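Side-chain contact in hypothetical protein BACOVA_04980 (Bacteroides ovatus, PDB 3UFI), which is a putative cell adhesion protein of the fimbrillin-like family, probably serving as a structural subunit of a bacterial pilus: residues L238-N243 and V266-P271. Sequence-based numbering, arbitrary orientation.
Sequences LEVRMN and VTFENP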
loop_
_atom_site.group_PDB
_atom_site.type_symbol
_atom_site.label_atom_id
_atom_site.label_comp_id
_atom_site.label_asym_id
_atom_site.label_seq_id
_atom_site.Cartn_x
_atom_site.Cartn_y
_atom_site.Cartn_z
ATOM N N LEU A 238 -5.821 -13.955 -18.487
ATOM C CA LEU A 238 -4.592 -13.231 -18.769
ATOM C C LEU A 238 -4.420 -13.214 -20.273
ATOM O O LEU A 238 -4.396 -14.270 -20.905
ATOM C CB LEU A 238 -3.341 -13.816 -18.075
ATOM C CG LEU A 238 -1.991 -13.120 -18.456
ATOM C CD1 LEU A 238 -1.953 -11.682 -17.967
ATOM C CD2 LEU A 238 -0.775 -13.908 -17.929
ATOM N N GLU A 239 -4.356 -12.017 -20.843
ATOM C CA GLU A 239 -4.143 -11.807 -22.263
ATOM C C GLU A 239 -2.865 -10.998 -22.426
ATOM O O GLU A 239 -2.659 -10.003 -21.715
ATOM C CB GLU A 239 -5.342 -11.106 -22.901
ATOM C CG GLU A 239 -5.194 -10.901 -24.401
ATOM C CD GLU A 239 -6.393 -10.314 -25.112
ATOM O OE1 GLU A 239 -7.539 -10.639 -24.723
ATOM O OE2 GLU A 239 -6.187 -9.553 -26.085
ATOM N N VAL A 240 -1.978 -11.470 -23.302
ATOM C CA VAL A 240 -0.713 -10.797 -23.556
ATOM C C VAL A 240 -0.580 -10.546 -25.045
ATOM O O VAL A 240 -0.722 -11.472 -25.842
ATOM C CB VAL A 240 0.510 -11.576 -22.993
ATOM C CG1 VAL A 240 1.824 -10.942 -23.456
ATOM C CG2 VAL A 240 0.459 -11.660 -21.469
ATOM N N ARG A 241 -0.367 -9.273 -25.416
ATOM C CA ARG A 241 -0.102 -8.862 -26.781
ATOM C C ARG A 241 1.413 -8.614 -26.859
ATOM O O ARG A 241 1.929 -7.702 -26.224
ATOM C CB ARG A 241 -0.951 -7.640 -27.177
ATOM C CG ARG A 241 -0.720 -7.155 -28.609
ATOM C CD ARG A 241 -1.178 -8.170 -29.637
ATOM N NE ARG A 241 -1.034 -7.697 -31.007
ATOM C CZ ARG A 241 -1.517 -8.337 -32.070
ATOM N NH1 ARG A 241 -2.173 -9.486 -31.924
ATOM N NH2 ARG A 241 -1.351 -7.834 -33.285
HETATM N N MSE A 242 2.135 -9.476 -27.579
HETATM C CA MSE A 242 3.591 -9.376 -27.647
HETATM C C MSE A 242 4.076 -9.675 -29.046
HETATM O O MSE A 242 3.739 -10.724 -29.598
HETATM C CB MSE A 242 4.210 -10.370 -26.647
HETATM C CG MSE A 242 5.708 -10.250 -26.491
HETATM SE SE MSE A 242 6.411 -11.528 -25.169
HETATM C CE MSE A 242 6.212 -13.191 -26.169
ATOM N N ASN A 243 4.917 -8.771 -29.604
ATOM C CA ASN A 243 5.534 -8.927 -30.927
ATOM C C ASN A 243 4.497 -9.340 -32.007
ATOM O O ASN A 243 4.736 -10.254 -32.807
ATOM C CB ASN A 243 6.709 -9.930 -30.867
ATOM C CG ASN A 243 7.615 -9.880 -32.066
ATOM O OD1 ASN A 243 7.860 -8.816 -32.630
ATOM N ND2 ASN A 243 8.073 -11.037 -32.529
ATOM N N VAL A 266 4.671 -16.821 -15.612
ATOM C CA VAL A 266 4.089 -16.755 -16.950
ATOM C C VAL A 266 5.209 -17.106 -17.942
ATOM O O VAL A 266 6.164 -16.345 -18.094
ATOM C CB VAL A 266 3.450 -15.374 -17.208
ATOM C CG1 VAL A 266 2.804 -15.318 -18.584
ATOM C CG2 VAL A 266 2.446 -15.028 -16.118
ATOM N N THR A 267 5.115 -18.272 -18.578
ATOM C CA THR A 267 6.173 -18.765 -19.461
ATOM C C THR A 267 5.711 -18.920 -20.902
ATOM O O THR A 267 4.710 -19.569 -21.166
ATOM C CB THR A 267 6.734 -20.111 -18.914
ATOM O OG1 THR A 267 6.933 -19.996 -17.506
ATOM C CG2 THR A 267 8.071 -20.517 -19.559
ATOM N N PHE A 268 6.489 -18.359 -21.835
ATOM C CA PHE A 268 6.316 -18.509 -23.293
ATOM C C PHE A 268 7.212 -19.694 -23.632
ATOM O O PHE A 268 8.428 -19.553 -23.677
ATOM C CB PHE A 268 6.673 -17.188 -24.020
ATOM C CG PHE A 268 5.738 -16.070 -23.609
ATOM C CD1 PHE A 268 4.505 -15.905 -24.236
ATOM C CD2 PHE A 268 6.048 -15.238 -22.532
ATOM C CE1 PHE A 268 3.622 -14.898 -23.828
ATOM C CE2 PHE A 268 5.164 -14.229 -22.123
ATOM C CZ PHE A 268 3.955 -14.070 -22.771
ATOM N N GLU A 269 6.604 -20.873 -23.793
ATOM C CA GLU A 269 7.290 -22.143 -23.978
ATOM C C GLU A 269 7.398 -22.557 -25.455
ATOM O O GLU A 269 7.872 -23.659 -25.734
ATOM C CB GLU A 269 6.576 -23.234 -23.155
ATOM C CG GLU A 269 6.541 -22.943 -21.657
ATOM C CD GLU A 269 5.956 -24.003 -20.744
ATOM O OE1 GLU A 269 5.461 -25.032 -21.256
ATOM O OE2 GLU A 269 5.990 -23.802 -19.507
ATOM N N ASN A 270 6.992 -21.667 -26.396
ATOM C CA ASN A 270 7.058 -21.894 -27.858
ATOM C C ASN A 270 6.238 -23.122 -28.333
ATOM O O ASN A 270 6.779 -24.228 -28.407
ATOM C CB ASN A 270 8.535 -22.032 -28.315
ATOM C CG ASN A 270 8.749 -22.237 -29.791
ATOM O OD1 ASN A 270 7.858 -22.018 -30.613
ATOM N ND2 ASN A 270 9.947 -22.668 -30.155
ATOM N N PRO A 271 4.952 -22.952 -28.723
ATOM C CA PRO A 271 4.177 -21.700 -28.828
ATOM C C PRO A 271 3.330 -21.295 -27.619
ATOM O O PRO A 271 2.858 -20.160 -27.585
ATOM C CB PRO A 271 3.225 -22.014 -29.977
ATOM C CG PRO A 271 2.946 -23.484 -29.825
ATOM C CD PRO A 271 4.187 -24.102 -29.249
#
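M242, present as selenomethionine, lies over one face of the F268 ring in a Met-aromatic contact. Its terminal methyl CE sits 3.8 Å from the ring centroid, a CH-pi contact only 13° off the ring normal, and SE follows at 4.3 Å from the same centroid. The M242 chain runs extended from the backbone and bends at its last torsion (chi3 72°), which lays the methyl over the middle of the ring. V240 approaches the same ring obliquely, its CG1 reaching CZ of F268 at 3.8 Å. At the N-terminal ends of the two segments, L238 and V266 meet tip to tip, with L238 CD2 touching both methyls of V266. No hydrogen bond links the two segments; alternate residues of 238-242 simply turn inward onto V266 and F268. With an alanine at F268, the M242 methyl would probably lose its aromatic seat and a gap open beside V240. Y247 meets the F268 ring edge-to-face. The axes of 238-242 and 266-268 come within 10.9 Å at 43°, consistent with facing layers of a beta sandwich. Strand 237-242 pairs with 245-250 and strand 266-268 with 273-275, and from the latter hairpin M273 adds its side chain to V240, V266 and F268.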